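Local coordinates for ribokinase RBSK (Mycobacterium tuberculosis, PDB 3GO6), which probably catalyses the magnesium- and ATP-dependent phosphorylation of D-ribose at O-5, yielding D-ribose 5-phosphate, at residues G56-N61 and M173-P178; V64-A69 and L254-P259; G247-G252 and G289-A294. All coordinates share one frame; numbering follows the deposited sequence.

Contact 1: residues G56-N61 and M173-P178. With RIB (alpha-D-ribofuranose), chain C.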
loop_
_atom_site.group_PDB
_atom_site.type_symbol
_atom_site.label_atom_id
_atom_site.label_comp_id
_atom_site.label_asym_id
_atom_site.label_seq_id
_atom_site.Cartn_x
_atom_site.Cartn_y
_atom_site.Cartn_z
ATOM N N GLY A 56 -3.590 -1.402 12.788
ATOM C CA GLY A 56 -4.996 -0.972 12.819
ATOM C C GLY A 56 -5.930 -2.140 12.608
ATOM O O GLY A 56 -5.717 -3.218 13.172
ATOM N N GLY A 57 -6.935 -1.948 11.757
ATOM C CA GLY A 57 -8.024 -2.908 11.612
ATOM C C GLY A 57 -9.238 -2.408 12.375
ATOM O O GLY A 57 -9.116 -1.974 13.522
ATOM N N LYS A 58 -10.421 -2.474 11.762
ATOM C CA LYS A 58 -11.650 -2.021 12.441
ATOM C C LYS A 58 -11.814 -2.585 13.854
ATOM O O LYS A 58 -12.188 -1.863 14.779
ATOM C CB LYS A 58 -12.904 -2.396 11.637
ATOM C CG LYS A 58 -13.117 -1.551 10.409
ATOM C CD LYS A 58 -14.460 -1.921 9.742
ATOM C CE LYS A 58 -14.532 -1.341 8.341
ATOM N NZ LYS A 58 -13.992 0.084 8.249
ATOM N N GLY A 59 -11.564 -3.872 14.037
ATOM C CA GLY A 59 -11.808 -4.484 15.346
ATOM C C GLY A 59 -10.793 -3.979 16.365
ATOM O O GLY A 59 -11.151 -3.574 17.481
ATOM N N ALA A 60 -9.521 -4.015 15.983
ATOM C CA ALA A 60 -8.453 -3.516 16.848
ATOM C C ALA A 60 -8.705 -2.043 17.200
ATOM O O ALA A 60 -8.597 -1.659 18.365
ATOM C CB ALA A 60 -7.112 -3.670 16.138
ATOM N N ASN A 61 -9.025 -1.227 16.198
ATOM C CA ASN A 61 -9.262 0.212 16.410
ATOM C C ASN A 61 -10.427 0.449 17.365
ATOM O O ASN A 61 -10.369 1.341 18.225
ATOM C CB ASN A 61 -9.597 0.935 15.093
ATOM C CG ASN A 61 -8.452 0.960 14.113
ATOM O OD1 ASN A 61 -7.308 0.688 14.468
ATOM N ND2 ASN A 61 -8.757 1.313 12.861
ATOM N N MET A 173 -23.959 -5.317 19.358
ATOM C CA MET A 173 -23.686 -4.079 18.636
ATOM C C MET A 173 -22.839 -4.387 17.403
ATOM O O MET A 173 -21.733 -4.947 17.518
ATOM C CB MET A 173 -22.986 -3.089 19.582
ATOM C CG MET A 173 -22.723 -1.680 18.986
ATOM S SD MET A 173 -21.932 -0.538 20.154
ATOM C CE MET A 173 -23.300 -0.172 21.256
ATOM N N VAL A 174 -23.359 -4.049 16.227
ATOM C CA VAL A 174 -22.719 -4.385 14.967
ATOM C C VAL A 174 -22.375 -3.118 14.212
ATOM O O VAL A 174 -23.234 -2.258 13.977
ATOM C CB VAL A 174 -23.621 -5.309 14.080
ATOM C CG1 VAL A 174 -22.943 -5.645 12.733
ATOM C CG2 VAL A 174 -23.980 -6.584 14.839
ATOM N N ASN A 175 -21.099 -2.981 13.867
ATOM C CA ASN A 175 -20.706 -1.970 12.892
ATOM C C ASN A 175 -20.863 -2.609 11.533
ATOM O O ASN A 175 -20.068 -3.482 11.154
ATOM C CB ASN A 175 -19.267 -1.505 13.154
ATOM C CG ASN A 175 -18.795 -0.479 12.157
ATOM O OD1 ASN A 175 -19.598 0.291 11.584
ATOM N ND2 ASN A 175 -17.500 -0.458 11.929
ATOM N N ALA A 176 -21.908 -2.206 10.802
ATOM C CA ALA A 176 -22.247 -2.837 9.517
ATOM C C ALA A 176 -21.326 -2.371 8.387
ATOM O O ALA A 176 -21.773 -1.749 7.425
ATOM C CB ALA A 176 -23.735 -2.558 9.156
ATOM N N SER A 177 -20.037 -2.693 8.507
ATOM C CA SER A 177 -19.026 -2.238 7.571
ATOM C C SER A 177 -17.977 -3.357 7.455
ATOM O O SER A 177 -17.571 -3.910 8.476
ATOM C CB SER A 177 -18.395 -0.947 8.110
ATOM O OG SER A 177 -17.429 -0.399 7.231
ATOM N N PRO A 178 -17.564 -3.720 6.223
ATOM C CA PRO A 178 -18.007 -3.172 4.940
ATOM C C PRO A 178 -19.389 -3.685 4.574
ATOM O O PRO A 178 -19.840 -4.683 5.143
ATOM C CB PRO A 178 -17.008 -3.738 3.936
ATOM C CG PRO A 178 -16.018 -4.540 4.724
ATOM C CD PRO A 178 -16.567 -4.793 6.055
HETATM O O5 RIB C . -11.801 2.120 9.808
HETATM C C5 RIB C . -10.416 2.144 9.394
HETATM C C4 RIB C . -9.859 0.709 9.436
HETATM O O4 RIB C . -10.472 -0.042 8.368
HETATM C C3 RIB C . -8.368 0.631 9.156
HETATM O O3 RIB C . -7.542 0.543 10.344
HETATM C C2 RIB C . -8.224 -0.572 8.242
HETATM O O2 RIB C . -7.393 -1.585 8.819
HETATM C C1 RIB C . -9.622 -1.090 7.935
HETATM O O1 RIB C . -9.941 -2.262 8.696
#
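K58 threads its side chain between the ribose on one flank and S177 on the other, and that single lysine carries the contact. Its chain runs extended as far as CE and then bends at the last torsion (chi4 -42°), which turns NZ back toward the sugar while CE stays against the serine. K58 CE approaches S177 OG at 3.2 Å; since CE bears the ammonium group, its hydrogens are probably polarised, in keeping with so close a carbon–oxygen approach. S177 OG is hydrogen-bonded to E202 OE2. Further up the chain, K58 CD lies 3.9 Å from S177 O, and the side chains of K58 and N175 cross at about a right angle. NZ is hydrogen-bonded to T45 of the second subunit and reaches ribose O5 only weakly, at 3.4 Å, while E152 lies beside the lysine.

The start of the helix supplies part of the grip on ribose, which D31, N29, E152 and D248 also bond. G57 is at the N-cap position, and its N-H bonds ribose O3 in a fairly straight line (N to O3 2.9 Å, 161°); K58 N reaches ribose O1 at 3.1 Å with a more bent bond. One helical turn on, N61 ND2 brings a second donor to ribose O3, also at 2.9 Å, and probably bonds D248 OD2 as well. Two protein donors therefore converge on one hydroxyl. At the backbone angles of G57 a CB would be jammed against the preceding carbonyl O, and on G56 it would crowd ribose O3.

A glycine pair followed by a helix whose first amides meet the substrate matches the GGKGAN sequence signature of PfkB sugar kinases, here forming one wall of the ribose pocket.

Contact 2: residues V64-A69 and L254-P259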
loop_
_atom_site.group_PDB
_atom_site.type_symbol
_atom_site.label_atom_id
_atom_site.label_comp_id
_atom_site.label_asym_id
_atom_site.label_seq_id
_atom_site.Cartn_x
_atom_site.Cartn_y
_atom_site.Cartn_z
ATOM N N VAL A 64 -9.370 -0.525 20.948
ATOM C CA VAL A 64 -8.491 0.518 21.488
ATOM C C VAL A 64 -9.283 1.764 21.933
ATOM O O VAL A 64 -9.068 2.306 23.026
ATOM C CB VAL A 64 -7.373 0.895 20.496
ATOM C CG1 VAL A 64 -6.666 2.170 20.935
ATOM C CG2 VAL A 64 -6.341 -0.273 20.364
ATOM N N ALA A 65 -10.224 2.191 21.100
ATOM C CA ALA A 65 -11.083 3.331 21.451
ATOM C C ALA A 65 -11.953 3.053 22.683
ATOM O O ALA A 65 -12.084 3.915 23.575
ATOM C CB ALA A 65 -11.951 3.743 20.250
ATOM N N ALA A 66 -12.561 1.870 22.742
ATOM C CA ALA A 66 -13.338 1.482 23.926
ATOM C C ALA A 66 -12.481 1.470 25.207
ATOM O O ALA A 66 -12.938 1.911 26.266
ATOM C CB ALA A 66 -14.011 0.127 23.711
ATOM N N ALA A 67 -11.250 0.960 25.108
ATOM C CA ALA A 67 -10.316 0.936 26.251
ATOM C C ALA A 67 -9.897 2.344 26.695
ATOM O O ALA A 67 -9.931 2.657 27.899
ATOM C CB ALA A 67 -9.091 0.079 25.938
ATOM N N ARG A 68 -9.536 3.198 25.743
ATOM C CA ARG A 68 -9.222 4.597 26.075
ATOM C C ARG A 68 -10.421 5.357 26.662
ATOM O O ARG A 68 -10.236 6.263 27.480
ATOM C CB ARG A 68 -8.632 5.337 24.877
ATOM C CG ARG A 68 -7.262 4.790 24.472
ATOM C CD ARG A 68 -6.663 5.604 23.353
ATOM N NE ARG A 68 -5.422 5.020 22.838
ATOM C CZ ARG A 68 -4.725 5.536 21.829
ATOM N NH1 ARG A 68 -5.126 6.654 21.236
ATOM N NH2 ARG A 68 -3.614 4.937 21.415
ATOM N N ALA A 69 -11.634 4.987 26.246
ATOM C CA ALA A 69 -12.867 5.558 26.793
ATOM C C ALA A 69 -13.282 4.999 28.163
ATOM O O ALA A 69 -14.301 5.426 28.703
ATOM C CB ALA A 69 -14.032 5.418 25.789
ATOM N N LEU A 254 -19.061 4.319 21.629
ATOM C CA LEU A 254 -20.461 3.958 21.797
ATOM C C LEU A 254 -20.568 2.674 22.630
ATOM O O LEU A 254 -21.367 2.605 23.591
ATOM C CB LEU A 254 -21.179 3.814 20.447
ATOM C CG LEU A 254 -22.708 3.829 20.546
ATOM C CD1 LEU A 254 -23.196 5.259 20.811
ATOM C CD2 LEU A 254 -23.373 3.285 19.285
ATOM N N ALA A 255 -19.765 1.666 22.279
ATOM C CA ALA A 255 -19.758 0.393 23.024
ATOM C C ALA A 255 -19.378 0.589 24.491
ATOM O O ALA A 255 -19.951 -0.062 25.379
ATOM C CB ALA A 255 -18.819 -0.627 22.365
ATOM N N ALA A 256 -18.422 1.487 24.734
ATOM C CA ALA A 256 -17.914 1.747 26.083
ATOM C C ALA A 256 -18.913 2.498 26.974
ATOM O O ALA A 256 -18.726 2.550 28.204
ATOM C CB ALA A 256 -16.621 2.533 25.999
ATOM N N ASN A 257 -19.953 3.073 26.358
ATOM C CA ASN A 257 -20.963 3.900 27.059
ATOM C C ASN A 257 -22.410 3.435 26.975
ATOM O O ASN A 257 -23.289 4.018 27.627
ATOM C CB ASN A 257 -20.863 5.352 26.566
ATOM C CG ASN A 257 -19.603 6.030 27.039
ATOM O OD1 ASN A 257 -19.552 6.528 28.159
ATOM N ND2 ASN A 257 -18.566 6.026 26.209
ATOM N N TRP A 258 -22.676 2.408 26.173
ATOM C CA TRP A 258 -24.021 1.898 25.997
ATOM C C TRP A 258 -24.514 1.135 27.244
ATOM O O TRP A 258 -23.789 0.286 27.766
ATOM C CB TRP A 258 -24.082 0.968 24.795
ATOM C CG TRP A 258 -25.459 0.852 24.198
ATOM C CD1 TRP A 258 -26.369 -0.147 24.410
ATOM C CD2 TRP A 258 -26.070 1.763 23.268
ATOM N NE1 TRP A 258 -27.514 0.091 23.674
ATOM C CE2 TRP A 258 -27.357 1.259 22.971
ATOM C CE3 TRP A 258 -25.658 2.966 22.674
ATOM C CZ2 TRP A 258 -28.219 1.893 22.079
ATOM C CZ3 TRP A 258 -26.517 3.600 21.795
ATOM C CH2 TRP A 258 -27.792 3.073 21.516
ATOM N N PRO A 259 -25.753 1.421 27.711
ATOM C CA PRO A 259 -26.264 0.738 28.925
ATOM C C PRO A 259 -26.609 -0.744 28.688
ATOM O O PRO A 259 -26.792 -1.145 27.554
ATOM C CB PRO A 259 -27.559 1.501 29.217
ATOM C CG PRO A 259 -28.023 1.951 27.860
ATOM C CD PRO A 259 -26.745 2.367 27.161
HETATM O O HOH W 1 -16.375 7.203 27.960
#
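A water molecule ties N257 to A69: it donates to A69 O at 2.8 Å and accepts from N257 ND2 at 3.0 Å. The amide of N257 has further partners: ND2 bonds back to V253 O one turn earlier, and OD1 accepts from R270, with a weak second bond from R274, both on helix 265-282. With CG anti to the carbonyl carbon (chi1 -70°), the asparagine brings this amide to the water that A69 O also binds.

Beside this polar bridge the two helices meet through alanines. A66 and A256 bring their CA atoms to 5.1 Å, a spacing that leaves room for little beyond methyl groups. A256 CB sits 3.7 Å from A66 O, 3.9 Å from A69 CB and 4.2 Å from A66 CB, so one methyl packs against A66 on the partner helix and A69 just beyond its end. L254 packs on M173 of the central sheet.

The chemistry is thus divided: small apolar groups set how near the helices come, and where helix 58-68 runs out, A69 O gains a partner through water.

Contact 3: residues G247-G252 and G289-A294. With RIB (alpha-D-ribofuranose), chain C.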
loop_
_atom_site.group_PDB
_atom_site.type_symbol
_atom_site.label_atom_id
_atom_site.label_comp_id
_atom_site.label_asym_id
_atom_site.label_seq_id
_atom_site.Cartn_x
_atom_site.Cartn_y
_atom_site.Cartn_z
ATOM N N GLY A 247 -14.607 6.776 12.493
ATOM C CA GLY A 247 -15.777 5.898 12.623
ATOM C C GLY A 247 -15.551 4.771 13.621
ATOM O O GLY A 247 -16.446 4.414 14.373
ATOM N N ASP A 248 -14.339 4.200 13.631
ATOM C CA ASP A 248 -13.991 3.148 14.608
ATOM C C ASP A 248 -13.958 3.715 16.004
ATOM O O ASP A 248 -14.356 3.051 16.952
ATOM C CB ASP A 248 -12.621 2.540 14.280
ATOM C CG ASP A 248 -12.640 1.750 12.988
ATOM O OD1 ASP A 248 -13.725 1.210 12.642
ATOM O OD2 ASP A 248 -11.587 1.695 12.302
ATOM N N VAL A 249 -13.468 4.950 16.134
ATOM C CA VAL A 249 -13.490 5.641 17.430
ATOM C C VAL A 249 -14.932 5.835 17.907
ATOM O O VAL A 249 -15.276 5.502 19.044
ATOM C CB VAL A 249 -12.715 6.996 17.401
ATOM C CG1 VAL A 249 -12.874 7.720 18.748
ATOM C CG2 VAL A 249 -11.206 6.756 17.123
ATOM N N PHE A 250 -15.788 6.357 17.031
ATOM C CA PHE A 250 -17.216 6.507 17.369
ATOM C C PHE A 250 -17.788 5.175 17.889
ATOM O O PHE A 250 -18.429 5.141 18.944
ATOM C CB PHE A 250 -17.984 7.016 16.137
ATOM C CG PHE A 250 -19.474 7.181 16.362
ATOM C CD1 PHE A 250 -20.012 8.457 16.579
ATOM C CD2 PHE A 250 -20.333 6.076 16.332
ATOM C CE1 PHE A 250 -21.395 8.631 16.788
ATOM C CE2 PHE A 250 -21.714 6.228 16.546
ATOM C CZ PHE A 250 -22.245 7.521 16.772
ATOM N N ALA A 251 -17.522 4.075 17.179
ATOM C CA ALA A 251 -18.111 2.770 17.518
ATOM C C ALA A 251 -17.598 2.243 18.855
ATOM O O ALA A 251 -18.383 1.749 19.686
ATOM C CB ALA A 251 -17.845 1.759 16.407
ATOM N N GLY A 252 -16.285 2.352 19.073
ATOM C CA GLY A 252 -15.681 1.856 20.318
ATOM C C GLY A 252 -16.172 2.643 21.512
ATOM O O GLY A 252 -16.465 2.071 22.577
ATOM N N GLY A 289 -5.069 4.178 13.517
ATOM C CA GLY A 289 -5.132 3.283 14.678
ATOM C C GLY A 289 -4.795 3.921 16.019
ATOM O O GLY A 289 -5.024 3.315 17.073
ATOM N N ASP A 290 -4.269 5.143 15.989
ATOM C CA ASP A 290 -3.824 5.788 17.216
ATOM C C ASP A 290 -4.531 7.122 17.522
ATOM O O ASP A 290 -4.024 7.937 18.304
ATOM C CB ASP A 290 -2.301 5.954 17.196
ATOM C CG ASP A 290 -1.712 6.227 18.580
ATOM O OD1 ASP A 290 -1.946 5.429 19.520
ATOM O OD2 ASP A 290 -0.996 7.239 18.727
ATOM N N CYS A 291 -5.727 7.321 16.982
ATOM C CA CYS A 291 -6.392 8.625 17.116
ATOM C C CYS A 291 -7.512 8.720 18.166
ATOM O O CYS A 291 -8.145 9.783 18.305
ATOM C CB CYS A 291 -6.923 9.067 15.754
ATOM S SG CYS A 291 -8.210 7.986 15.062
ATOM N N ALA A 292 -7.767 7.638 18.899
ATOM C CA ALA A 292 -8.850 7.636 19.896
ATOM C C ALA A 292 -8.482 8.486 21.126
ATOM O O ALA A 292 -7.398 8.336 21.685
ATOM C CB ALA A 292 -9.193 6.217 20.307
ATOM N N PRO A 293 -9.386 9.391 21.543
ATOM C CA PRO A 293 -9.095 10.242 22.675
ATOM C C PRO A 293 -9.294 9.525 24.013
ATOM O O PRO A 293 -10.034 8.531 24.109
ATOM C CB PRO A 293 -10.126 11.368 22.518
ATOM C CG PRO A 293 -11.302 10.676 21.944
ATOM C CD PRO A 293 -10.709 9.694 20.957
ATOM N N ALA A 294 -8.642 10.042 25.046
ATOM C CA ALA A 294 -8.842 9.536 26.406
ATOM C C ALA A 294 -10.208 9.976 26.922
ATOM O O ALA A 294 -10.791 10.952 26.412
ATOM C CB ALA A 294 -7.708 10.012 27.339
HETATM O O5 RIB C . -11.801 2.120 9.808
HETATM C C5 RIB C . -10.416 2.144 9.394
HETATM C C4 RIB C . -9.859 0.709 9.436
HETATM O O4 RIB C . -10.472 -0.042 8.368
HETATM C C3 RIB C . -8.368 0.631 9.156
HETATM O O3 RIB C . -7.542 0.543 10.344
HETATM C C2 RIB C . -8.224 -0.572 8.242
HETATM O O2 RIB C . -7.393 -1.585 8.819
HETATM C C1 RIB C . -9.622 -1.090 7.935
HETATM O O1 RIB C . -9.941 -2.262 8.696
#
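Segment 247-252, part of helix 246-257, runs past a segment, 289-294, that has no regular secondary structure, and the backbones come nearest at V249 and A292, whose CA atoms are 5.6 Å apart. No direct polar bond links them; V249 alone on the helix side makes the contact. Its two methyl groups divide the work. CG2 meets A292 CA at 3.7 Å and C291 SG at 3.8 Å, while CG1, anti to the backbone N (chi1 175°), touches P293 CD at 3.7 Å. The valine fork therefore straddles three consecutive residues of the loop, and the side chains of V249 and P293 meet at a slant.

This helix start carries the end of the DTAGAGD signature of PfkB kinases, whose aspartate D248 is the predicted proton acceptor. One residue before V249, D248 reaches into the ribose pocket: its OD2 receives the hydrogen bond of ribose O5, the hydroxyl that is probably phosphorylated, at 2.5 Å, and its OD1 accepts from Q62. C291 lies about 4 Å, side chain to ion, from a bound magnesium held by D242, A244, A282, V285 and G287.

From the N terminus, segment 56-61 starts on the last residue of strand 50-56 and enters helix 58-68, and contact 1 closes the first long loop when 173-178 leaves strand 171-175 of the central sheet. Contact 2 opens at 64-69, within that loop, and closes only at 254-259, so the two cross. Contact 3 opens at 247-252, after contact 1 has closed, and ends at 289-294, crossing contact 2. Helix 58-68 is shared by contacts 1 and 2, helix 246-257 by contacts 2 and 3. M173 packs on A255, joining contacts 1 and 2, and R68 forms a salt bridge with D290 (NH2 to OD1, 2.6 Å), joining 2 and 3. Contacts 1 and 3 meet at the ribose.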